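Local coordinates for protein oxidoreductase (Thermotoga maritima, PDB 1ZH8) that binds NADP and probably catalyses NADP-dependent oxidation or reduction of an alcohol or sugar-like substrate, as a member of the GFO/IDH/MocA oxidoreductase family, at residues L16-C26 and S42-S52; S225-S236 and N247-K255. One frame throughout, in Å; residues are numbered along the deposited sequence. Where two conformers were deposited one is given.

In the fold
Interaction 1 and interaction 2 lie on opposite sides of the chain's centre, their own centres about 35 Å apart and their nearest atoms about 20 Å apart, so neither touches the other. The 16-26/42-52 pair is parallel, belongs to the nucleotide-binding sheet and is only partly buried, running from an exposed lysine end to a cofactor-binding end. The 225-236/247-255 pair is antiparallel, belongs to the mixed sheet of the C-terminal domain and is almost wholly buried. Their polar chemistry follows their places: interaction 1 holds an NADP phosphate through a serine hydroxyl, whereas interaction 2 gathers carbonyl oxygens and a carboxylate on a sodium ion and hydrogen-bonds two hydroxyls to the second subunit.

Interaction 1: L16-C26 and S42-S52; sequences LRKIRLGIVGC and SHLFEITAVTS. With NAP (NADP nicotinamide-adenine-dinucleotide phosphate), chain D.
Strands 19-24 and 45-51 run parallel with a strong twist: Ile19 pairs with Phe45 and Val24 with Thr51, and the axes of the two strand segments approach to 4.6 Å, with 46° between their directions. The ladder opens with Ile19 N on Leu44 O (2.8 Å), and a beta bulge shifts the register by one residue, since Leu21 pairs with Ile47 but Gly22 with Ala49. Near the start of the ladder, Lys18 reaches across with its chain extended beyond CG, and NZ meets Ser42 O at 2.8 Å, close to the carbonyl axis (165°). A water accepts from the same NZ and donates to Phe45 O, tying the lysine to the start of strand 45-51. Ile19 and Phe45 lie side by side, with Ile19 CB 3.8 Å from Phe45 CD1; Leu38 of helix 28-39 packs on the phenyl group. This is the first beta-alpha-beta unit of the Rossmann fold, and that helix connects the two strands. Ile23 CG1 then crosses to Ile47 CG2 (3.8 Å), while its CB adjoins Val50 CG2. On the other face, Val24 CG1 lies beside Thr51 CG2, and Thr51 OG1 is hydrogen-bonded to Phe71 O. At the C-terminal ends, Ser52 OG accepts from Cys26 N at 3.0 Å in a nearly straight bond (168°) and donates to NADP O1X at 2.7 Å, on the 2'-phosphate. Gly25 CA lies 3.5 Å from the ribose O4B of NADP.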
loop_
_atom_site.group_PDB
_atom_site.type_symbol
_atom_site.label_atom_id
_atom_site.label_comp_id
_atom_site.label_asym_id
_atom_site.label_seq_id
_atom_site.Cartn_x
_atom_site.Cartn_y
_atom_site.Cartn_z
ATOM N N LEU A 16 -46.752 17.542 5.747
ATOM C CA LEU A 16 -45.659 16.626 6.213
ATOM C C LEU A 16 -45.431 16.783 7.715
ATOM O O LEU A 16 -44.880 17.806 8.141
ATOM C CB LEU A 16 -44.333 16.899 5.464
ATOM C CG LEU A 16 -44.057 16.373 4.042
ATOM C CD1 LEU A 16 -42.760 16.969 3.477
ATOM C CD2 LEU A 16 -44.024 14.836 3.946
ATOM N N ARG A 17 -45.852 15.780 8.503
ATOM C CA ARG A 17 -45.607 15.738 9.966
ATOM C C ARG A 17 -44.102 15.755 10.280
ATOM O O ARG A 17 -43.302 15.153 9.564
ATOM C CB ARG A 17 -46.263 14.512 10.635
ATOM C CG ARG A 17 -46.421 14.673 12.175
ATOM C CD ARG A 17 -47.051 13.437 12.827
ATOM N NE ARG A 17 -47.308 13.653 14.250
ATOM C CZ ARG A 17 -48.412 14.208 14.742
ATOM N NH1 ARG A 17 -49.385 14.602 13.929
ATOM N NH2 ARG A 17 -48.546 14.369 16.050
ATOM N N LYS A 18 -43.724 16.455 11.342
ATOM C CA LYS A 18 -42.317 16.598 11.700
ATOM C C LYS A 18 -41.880 15.605 12.771
ATOM O O LYS A 18 -42.678 15.169 13.606
ATOM C CB LYS A 18 -42.024 18.024 12.180
ATOM C CG LYS A 18 -42.252 19.114 11.135
ATOM C CD LYS A 18 -41.763 20.453 11.677
ATOM C CE LYS A 18 -42.169 21.609 10.784
ATOM N NZ LYS A 18 -41.411 22.813 11.210
ATOM N N ILE A 19 -40.598 15.253 12.727
ATOM C CA ILE A 19 -39.974 14.472 13.779
ATOM C C ILE A 19 -39.492 15.427 14.863
ATOM O O ILE A 19 -38.627 16.270 14.603
ATOM C CB ILE A 19 -38.802 13.646 13.228
ATOM C CG1 ILE A 19 -39.312 12.578 12.247
ATOM C CG2 ILE A 19 -37.999 12.988 14.350
ATOM C CD1 ILE A 19 -38.178 11.693 11.635
ATOM N N ARG A 20 -40.066 15.308 16.060
ATOM C CA ARG A 20 -39.633 16.083 17.229
ATOM C C ARG A 20 -38.346 15.473 17.746
ATOM O O ARG A 20 -38.305 14.295 18.112
ATOM C CB ARG A 20 -40.710 16.103 18.316
ATOM C CG ARG A 20 -42.017 16.819 17.900
ATOM C CD ARG A 20 -43.120 16.612 18.936
ATOM N NE ARG A 20 -43.235 15.200 19.313
ATOM C CZ ARG A 20 -43.607 14.743 20.509
ATOM N NH1 ARG A 20 -43.925 15.568 21.511
ATOM N NH2 ARG A 20 -43.655 13.435 20.703
ATOM N N LEU A 21 -37.289 16.271 17.745
ATOM C CA LEU A 21 -35.949 15.749 17.912
ATOM C C LEU A 21 -35.265 16.369 19.109
ATOM O O LEU A 21 -35.331 17.582 19.296
ATOM C CB LEU A 21 -35.145 16.064 16.659
ATOM C CG LEU A 21 -33.766 15.459 16.467
ATOM C CD1 LEU A 21 -33.870 13.961 16.231
ATOM C CD2 LEU A 21 -33.106 16.123 15.272
ATOM N N GLY A 22 -34.607 15.534 19.912
ATOM C CA GLY A 22 -33.813 15.985 21.055
ATOM C C GLY A 22 -32.336 15.845 20.745
ATOM O O GLY A 22 -31.883 14.791 20.266
ATOM N N ILE A 23 -31.584 16.920 20.973
ATOM C CA ILE A 23 -30.139 16.914 20.761
ATOM C C ILE A 23 -29.444 16.548 22.065
ATOM O O ILE A 23 -29.711 17.160 23.092
ATOM C CB ILE A 23 -29.644 18.282 20.294
ATOM C CG1 ILE A 23 -30.494 18.808 19.114
ATOM C CG2 ILE A 23 -28.155 18.231 19.988
ATOM C CD1 ILE A 23 -30.493 17.979 17.825
ATOM N N VAL A 24 -28.584 15.536 22.043
ATOM C CA VAL A 24 -27.896 15.101 23.254
ATOM C C VAL A 24 -26.393 15.147 23.027
ATOM O O VAL A 24 -25.855 14.395 22.208
ATOM C CB VAL A 24 -28.278 13.660 23.685
ATOM C CG1 VAL A 24 -27.624 13.325 25.061
ATOM C CG2 VAL A 24 -29.800 13.444 23.700
ATOM N N GLY A 25 -25.719 16.011 23.774
ATOM C CA GLY A 25 -24.294 16.242 23.600
ATOM C C GLY A 25 -24.070 17.424 22.682
ATOM O O GLY A 25 -24.012 17.262 21.477
ATOM N N CYS A 26 -23.946 18.614 23.257
ATOM C CA CYS A 26 -23.839 19.833 22.481
ATOM C C CYS A 26 -22.379 20.239 22.320
ATOM O O CYS A 26 -21.897 21.172 22.971
ATOM C CB CYS A 26 -24.619 20.936 23.182
ATOM S SG CYS A 26 -26.363 20.524 23.452
ATOM N N SER A 42 -35.904 22.037 8.225
ATOM C CA SER A 42 -36.910 22.380 9.243
ATOM C C SER A 42 -38.324 21.987 8.814
ATOM O O SER A 42 -39.254 22.027 9.611
ATOM C CB SER A 42 -36.849 23.857 9.614
ATOM O OG SER A 42 -36.914 24.635 8.446
ATOM N N HIS A 43 -38.486 21.587 7.561
ATOM C CA HIS A 43 -39.766 21.055 7.134
ATOM C C HIS A 43 -39.946 19.598 7.586
ATOM O O HIS A 43 -41.063 19.072 7.537
ATOM C CB HIS A 43 -39.946 21.213 5.624
ATOM C CG HIS A 43 -38.867 20.567 4.822
ATOM N ND1 HIS A 43 -37.604 21.104 4.708
ATOM C CD2 HIS A 43 -38.859 19.425 4.094
ATOM C CE1 HIS A 43 -36.860 20.316 3.949
ATOM N NE2 HIS A 43 -37.597 19.288 3.568
ATOM N N LEU A 44 -38.857 18.966 8.042
ATOM C CA LEU A 44 -38.873 17.559 8.480
ATOM C C LEU A 44 -38.629 17.359 9.991
ATOM O O LEU A 44 -39.128 16.393 10.599
ATOM C CB LEU A 44 -37.841 16.734 7.698
ATOM C CG LEU A 44 -37.758 16.723 6.161
ATOM C CD1 LEU A 44 -36.650 15.760 5.738
ATOM C CD2 LEU A 44 -39.080 16.335 5.520
ATOM N N PHE A 45 -37.853 18.273 10.579
ATOM C CA PHE A 45 -37.426 18.169 11.970
ATOM C C PHE A 45 -37.755 19.418 12.763
ATOM O O PHE A 45 -37.643 20.539 12.254
ATOM C CB PHE A 45 -35.915 17.914 12.042
ATOM C CG PHE A 45 -35.500 16.614 11.438
ATOM C CD1 PHE A 45 -35.605 15.435 12.164
ATOM C CD2 PHE A 45 -35.040 16.558 10.128
ATOM C CE1 PHE A 45 -35.247 14.226 11.607
ATOM C CE2 PHE A 45 -34.655 15.346 9.556
ATOM C CZ PHE A 45 -34.762 14.182 10.286
ATOM N N GLU A 46 -38.160 19.211 14.010
ATOM C CA GLU A 46 -38.202 20.286 14.971
ATOM C C GLU A 46 -37.383 19.896 16.197
ATOM O O GLU A 46 -37.581 18.818 16.794
ATOM C CB GLU A 46 -39.637 20.618 15.380
ATOM C CG GLU A 46 -39.756 21.967 16.121
ATOM C CD GLU A 46 -41.067 22.132 16.879
ATOM O OE1 GLU A 46 -41.784 21.129 17.092
ATOM O OE2 GLU A 46 -41.382 23.274 17.269
ATOM N N ILE A 47 -36.455 20.772 16.572
ATOM C CA ILE A 47 -35.679 20.555 17.787
ATOM C C ILE A 47 -36.443 21.119 18.964
ATOM O O ILE A 47 -36.630 22.319 19.085
ATOM C CB ILE A 47 -34.291 21.146 17.679
ATOM C CG1 ILE A 47 -33.535 20.428 16.543
ATOM C CG2 ILE A 47 -33.574 21.060 19.037
ATOM C CD1 ILE A 47 -32.314 21.148 16.046
ATOM N N THR A 48 -36.905 20.217 19.811
ATOM C CA THR A 48 -37.777 20.550 20.908
ATOM C C THR A 48 -37.086 20.404 22.265
ATOM O O THR A 48 -37.597 20.918 23.267
ATOM C CB THR A 48 -38.977 19.615 20.912
ATOM O OG1 THR A 48 -38.512 18.255 20.877
ATOM C CG2 THR A 48 -39.850 19.880 19.705
ATOM N N ALA A 49 -35.945 19.697 22.307
ATOM C CA ALA A 49 -35.228 19.475 23.568
ATOM C C ALA A 49 -33.737 19.322 23.380
ATOM O O ALA A 49 -33.267 18.920 22.322
ATOM C CB ALA A 49 -35.794 18.273 24.335
ATOM N N VAL A 50 -32.999 19.608 24.444
ATOM C CA VAL A 50 -31.555 19.737 24.390
ATOM C C VAL A 50 -31.008 19.404 25.776
ATOM O O VAL A 50 -31.639 19.712 26.802
ATOM C CB VAL A 50 -31.178 21.184 23.930
ATOM C CG1 VAL A 50 -29.913 21.671 24.555
ATOM C CG2 VAL A 50 -31.084 21.258 22.411
ATOM N N THR A 51 -29.858 18.731 25.804
ATOM C CA THR A 51 -29.192 18.401 27.060
ATOM C C THR A 51 -27.702 18.209 26.805
ATOM O O THR A 51 -27.309 17.809 25.705
ATOM C CB THR A 51 -29.810 17.137 27.694
ATOM O OG1 THR A 51 -29.344 16.984 29.039
ATOM C CG2 THR A 51 -29.479 15.892 26.882
ATOM N N SER A 52 -26.867 18.525 27.796
ATOM C CA SER A 52 -25.422 18.314 27.651
ATOM C C SER A 52 -24.786 18.024 29.014
ATOM O O SER A 52 -25.457 18.151 30.021
ATOM C CB SER A 52 -24.769 19.527 26.979
ATOM O OG SER A 52 -23.654 19.120 26.192
HETATM P PA NAP D . -17.228 16.753 21.557
HETATM O O1A NAP D . -17.015 18.134 21.051
HETATM O O2A NAP D . -16.413 16.428 22.739
HETATM O O5B NAP D . -18.799 16.547 21.802
HETATM C C5B NAP D . -19.254 15.678 22.813
HETATM C C4B NAP D . -20.369 16.380 23.564
HETATM O O4B NAP D . -21.016 15.471 24.444
HETATM C C3B NAP D . -19.844 17.520 24.430
HETATM O O3B NAP D . -20.831 18.507 24.373
HETATM C C2B NAP D . -19.806 16.864 25.799
HETATM O O2B NAP D . -19.718 17.590 27.020
HETATM C C1B NAP D . -21.083 16.054 25.737
HETATM N N9A NAP D . -21.109 15.031 26.779
HETATM C C8A NAP D . -20.047 14.343 27.321
HETATM N N7A NAP D . -20.532 13.481 28.242
HETATM C C5A NAP D . -21.883 13.619 28.293
HETATM C C6A NAP D . -22.875 13.005 29.046
HETATM N N6A NAP D . -22.568 12.089 29.949
HETATM N N1A NAP D . -24.189 13.345 28.859
HETATM C C2A NAP D . -24.519 14.310 27.938
HETATM N N3A NAP D . -23.545 14.928 27.197
HETATM C C4A NAP D . -22.253 14.586 27.371
HETATM O O3 NAP D . -16.852 15.719 20.399
HETATM P PN NAP D . -17.511 15.725 18.932
HETATM O O1N NAP D . -18.722 16.595 18.800
HETATM O O2N NAP D . -16.325 15.868 18.099
HETATM O O5D NAP D . -18.035 14.215 18.730
HETATM C C5D NAP D . -19.269 13.726 19.226
HETATM C C4D NAP D . -19.723 12.560 18.352
HETATM O O4D NAP D . -19.807 13.004 17.003
HETATM C C3D NAP D . -18.701 11.419 18.376
HETATM O O3D NAP D . -19.347 10.169 18.424
HETATM C C2D NAP D . -17.948 11.543 17.073
HETATM O O2D NAP D . -17.480 10.299 16.593
HETATM C C1D NAP D . -18.999 12.176 16.173
HETATM N N1N NAP D . -18.370 12.941 15.099
HETATM C C2N NAP D . -18.659 12.594 13.811
HETATM C C3N NAP D . -18.079 13.283 12.740
HETATM C C7N NAP D . -18.564 13.053 11.330
HETATM O O7N NAP D . -17.900 13.765 10.314
HETATM N N7N NAP D . -19.585 12.217 11.059
HETATM C C4N NAP D . -17.201 14.342 13.006
HETATM C C5N NAP D . -16.921 14.701 14.331
HETATM C C6N NAP D . -17.514 13.987 15.377
HETATM P P2B NAP D . -19.991 19.132 27.396
HETATM O O1X NAP D . -21.456 19.382 27.684
HETATM O O2X NAP D . -19.570 20.052 26.273
HETATM O O3X NAP D . -19.156 19.358 28.637
HETATM O O HOH W 1 -39.025 22.709 12.638
#

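Interaction 2: S225-S236 and N247-K255; sequences SPLLGGMDFLSS and NYTISYSLK. With NA (sodium ion), chain C; EDO (1,2-ethanediol), chain F.
Asp232 holds CG between its backbone N and carbonyl carbon (chi1 53°), which turns OD2 to the sodium ion at 2.6 Å, while its carbonyl O accepts from Tyr252 N. Ser236 OG takes the equivalent position (chi1 66°) and donates to Tyr248 O at 2.7 Å, in the carbonyl plane on a lone pair. Between them Leu234 and Ile250 form a hydrogen-bonded pair, Leu234 N on Ile250 O at 2.9 Å and Ile250 N on Leu234 O at 2.8 Å. Leu234 CD2 meets Tyr248 CE2 (3.8 Å), the side chains crossing at about a right angle. On the other face, Ser235 OG and Thr249 OG1 share a hydrogen bond of 2.7 Å, and both bond to Asn247 of the second subunit. Leu228 CD1 packs on Tyr252 CB at 3.6 Å, so the metal-binding loop rests against the residue just past strand 245-251. A water donates to Asp232 OD1, which also accepts from Leu224 N, and hydrogen-bonds Ser251 OG. Sodium is also bound by carbonyl oxygens of Ser225, Leu228 and Gly230, and by Asp223 OD1. The antiparallel strands (169°) form a beta hairpin of the GFO/IDH/MocA C-terminal sheet, the sodium site in the loop leading into it.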
loop_
_atom_site.group_PDB
_atom_site.type_symbol
_atom_site.label_atom_id
_atom_site.label_comp_id
_atom_site.label_asym_id
_atom_site.label_seq_id
_atom_site.Cartn_x
_atom_site.Cartn_y
_atom_site.Cartn_z
ATOM N N SER A 225 2.425 10.309 17.175
ATOM C CA SER A 225 2.287 11.625 17.768
ATOM C C SER A 225 1.851 11.537 19.232
ATOM O O SER A 225 0.843 10.904 19.531
ATOM C CB SER A 225 1.280 12.470 16.983
ATOM O OG SER A 225 1.115 13.728 17.622
ATOM N N PRO A 226 2.598 12.191 20.137
ATOM C CA PRO A 226 2.172 12.264 21.546
ATOM C C PRO A 226 0.986 13.211 21.698
ATOM O O PRO A 226 0.402 13.332 22.780
ATOM C CB PRO A 226 3.397 12.832 22.278
ATOM C CG PRO A 226 4.244 13.498 21.214
ATOM C CD PRO A 226 3.874 12.888 19.877
ATOM N N LEU A 227 0.632 13.880 20.607
ATOM C CA LEU A 227 -0.435 14.846 20.645
ATOM C C LEU A 227 -1.775 14.157 20.462
ATOM O O LEU A 227 -2.793 14.624 20.958
ATOM C CB LEU A 227 -0.198 15.903 19.574
ATOM C CG LEU A 227 -1.258 16.985 19.374
ATOM C CD1 LEU A 227 -1.412 17.907 20.618
ATOM C CD2 LEU A 227 -0.904 17.776 18.119
ATOM N N LEU A 228 -1.769 13.032 19.756
ATOM C CA LEU A 228 -3.013 12.333 19.429
ATOM C C LEU A 228 -3.139 11.094 20.293
ATOM O O LEU A 228 -2.260 10.224 20.271
ATOM C CB LEU A 228 -3.078 11.965 17.946
ATOM C CG LEU A 228 -2.686 13.009 16.895
ATOM C CD1 LEU A 228 -2.875 12.447 15.499
ATOM C CD2 LEU A 228 -3.479 14.272 17.042
ATOM N N GLY A 229 -4.227 11.024 21.059
ATOM C CA GLY A 229 -4.415 9.943 22.004
ATOM C C GLY A 229 -4.575 8.642 21.256
ATOM O O GLY A 229 -5.427 8.543 20.360
ATOM N N GLY A 230 -3.743 7.660 21.617
ATOM C CA GLY A 230 -3.819 6.325 21.037
ATOM C C GLY A 230 -3.039 6.257 19.738
ATOM O O GLY A 230 -2.146 7.090 19.482
HETATM N N MSE A 231 -3.345 5.258 18.911
HETATM C CA MSE A 231 -2.627 5.072 17.640
HETATM C C MSE A 231 -3.093 6.131 16.630
HETATM O O MSE A 231 -4.184 6.697 16.768
HETATM C CB MSE A 231 -2.802 3.644 17.096
HETATM C CG MSE A 231 -2.355 2.515 18.044
HETATM SE SE MSE A 231 -0.464 1.945 17.945
HETATM C CE MSE A 231 -0.500 0.515 19.301
ATOM N N ASP A 232 -2.256 6.429 15.644
ATOM C CA ASP A 232 -2.531 7.518 14.715
ATOM C C ASP A 232 -1.963 7.267 13.321
ATOM O O ASP A 232 -2.101 8.097 12.435
ATOM C CB ASP A 232 -2.008 8.836 15.302
ATOM C CG ASP A 232 -0.550 8.755 15.724
ATOM O OD1 ASP A 232 0.291 8.296 14.928
ATOM O OD2 ASP A 232 -0.229 9.171 16.851
ATOM N N PHE A 233 -1.323 6.117 13.148
ATOM C CA PHE A 233 -0.819 5.701 11.857
ATOM C C PHE A 233 -1.239 4.269 11.567
ATOM O O PHE A 233 -1.204 3.412 12.438
ATOM C CB PHE A 233 0.698 5.846 11.786
ATOM C CG PHE A 233 1.288 5.349 10.494
ATOM C CD1 PHE A 233 1.654 4.010 10.345
ATOM C CD2 PHE A 233 1.454 6.203 9.423
ATOM C CE1 PHE A 233 2.183 3.543 9.163
ATOM C CE2 PHE A 233 1.985 5.736 8.223
ATOM C CZ PHE A 233 2.350 4.405 8.095
ATOM N N LEU A 234 -1.652 4.005 10.338
ATOM C CA LEU A 234 -2.068 2.662 9.972
ATOM C C LEU A 234 -1.695 2.412 8.515
ATOM O O LEU A 234 -1.927 3.271 7.668
ATOM C CB LEU A 234 -3.567 2.511 10.185
ATOM C CG LEU A 234 -4.160 1.186 9.714
ATOM C CD1 LEU A 234 -3.576 0.102 10.608
ATOM C CD2 LEU A 234 -5.668 1.175 9.787
ATOM N N SER A 235 -1.077 1.268 8.228
ATOM C CA SER A 235 -0.904 0.807 6.843
ATOM C C SER A 235 -1.397 -0.631 6.711
ATOM O O SER A 235 -1.075 -1.494 7.551
ATOM C CB SER A 235 0.548 0.916 6.403
ATOM O OG SER A 235 0.646 0.856 4.993
ATOM N N SER A 236 -2.160 -0.898 5.657
ATOM C CA SER A 236 -2.852 -2.175 5.518
ATOM C C SER A 236 -2.945 -2.679 4.088
ATOM O O SER A 236 -3.017 -1.893 3.147
ATOM C CB SER A 236 -4.269 -2.047 6.068
ATOM O OG SER A 236 -5.015 -1.167 5.266
ATOM N N ASN A 247 -5.089 -1.354 -0.657
ATOM C CA ASN A 247 -4.103 -0.763 0.258
ATOM C C ASN A 247 -4.728 0.462 0.896
ATOM O O ASN A 247 -5.213 1.357 0.211
ATOM C CB ASN A 247 -2.821 -0.311 -0.465
ATOM C CG ASN A 247 -1.927 -1.466 -0.907
ATOM O OD1 ASN A 247 -2.310 -2.645 -0.851
ATOM N ND2 ASN A 247 -0.716 -1.127 -1.359
ATOM N N TYR A 248 -4.699 0.534 2.207
ATOM C CA TYR A 248 -5.240 1.694 2.878
ATOM C C TYR A 248 -4.203 2.098 3.903
ATOM O O TYR A 248 -3.875 1.286 4.789
ATOM C CB TYR A 248 -6.585 1.351 3.530
ATOM C CG TYR A 248 -7.052 2.302 4.619
ATOM C CD1 TYR A 248 -7.432 3.615 4.325
ATOM C CD2 TYR A 248 -7.151 1.870 5.940
ATOM C CE1 TYR A 248 -7.863 4.463 5.318
ATOM C CE2 TYR A 248 -7.607 2.714 6.953
ATOM C CZ TYR A 248 -7.955 4.010 6.636
ATOM O OH TYR A 248 -8.407 4.846 7.634
ATOM N N THR A 249 -3.669 3.319 3.742
ATOM C CA THR A 249 -2.639 3.886 4.631
ATOM C C THR A 249 -3.065 5.286 5.088
ATOM O O THR A 249 -3.503 6.107 4.274
ATOM C CB THR A 249 -1.283 3.995 3.918
ATOM O OG1 THR A 249 -0.823 2.694 3.592
ATOM C CG2 THR A 249 -0.253 4.647 4.782
ATOM N N ILE A 250 -2.954 5.560 6.385
ATOM C CA ILE A 250 -3.313 6.875 6.894
ATOM C C ILE A 250 -2.429 7.281 8.051
ATOM O O ILE A 250 -2.066 6.450 8.886
ATOM C CB ILE A 250 -4.797 6.951 7.299
ATOM C CG1 ILE A 250 -5.198 8.380 7.734
ATOM C CG2 ILE A 250 -5.114 5.927 8.390
ATOM C CD1 ILE A 250 -6.724 8.597 7.780
ATOM N N SER A 251 -2.075 8.563 8.082
ATOM C CA SER A 251 -1.431 9.183 9.235
ATOM C C SER A 251 -2.303 10.332 9.654
ATOM O O SER A 251 -2.595 11.207 8.864
ATOM C CB SER A 251 -0.060 9.722 8.877
ATOM O OG SER A 251 0.501 10.405 9.988
ATOM N N TYR A 252 -2.746 10.336 10.896
ATOM C CA TYR A 252 -3.512 11.473 11.351
ATOM C C TYR A 252 -2.625 12.679 11.660
ATOM O O TYR A 252 -3.127 13.801 11.713
ATOM C CB TYR A 252 -4.378 11.083 12.519
ATOM C CG TYR A 252 -5.554 10.270 12.070
ATOM C CD1 TYR A 252 -5.433 8.900 11.860
ATOM C CD2 TYR A 252 -6.798 10.865 11.859
ATOM C CE1 TYR A 252 -6.526 8.135 11.437
ATOM C CE2 TYR A 252 -7.885 10.126 11.433
ATOM C CZ TYR A 252 -7.745 8.760 11.222
ATOM O OH TYR A 252 -8.822 8.012 10.813
ATOM N N SER A 253 -1.314 12.473 11.811
ATOM C CA SER A 253 -0.438 13.559 12.281
ATOM C C SER A 253 0.485 14.150 11.208
ATOM O O SER A 253 0.854 15.309 11.293
ATOM C CB SER A 253 0.356 13.091 13.506
ATOM O OG SER A 253 1.722 13.439 13.424
ATOM N N LEU A 254 0.824 13.372 10.184
ATOM C CA LEU A 254 1.719 13.848 9.128
ATOM C C LEU A 254 0.996 14.380 7.884
ATOM O O LEU A 254 -0.148 14.008 7.620
ATOM C CB LEU A 254 2.712 12.745 8.752
ATOM C CG LEU A 254 3.576 12.238 9.915
ATOM C CD1 LEU A 254 4.274 10.953 9.532
ATOM C CD2 LEU A 254 4.583 13.293 10.375
ATOM N N LYS A 255 1.691 15.245 7.139
ATOM C CA LYS A 255 1.178 15.955 5.961
ATOM C C LYS A 255 1.516 15.268 4.644
ATOM O O LYS A 255 2.565 14.621 4.499
ATOM C CB LYS A 255 1.761 17.370 5.904
ATOM C CG LYS A 255 0.987 18.431 6.674
ATOM C CD LYS A 255 1.682 19.808 6.568
ATOM C CE LYS A 255 0.930 20.879 7.374
ATOM N NZ LYS A 255 1.293 22.270 6.951
HETATM NA NA NA C . -0.765 9.025 19.359
HETATM C C1 EDO F . 5.864 16.326 7.466
HETATM O O1 EDO F . 4.503 16.439 7.925
HETATM C C2 EDO F . 6.058 15.084 6.589
HETATM O O2 EDO F . 5.069 15.032 5.551
HETATM O O HOH W 2 0.558 9.748 12.771
#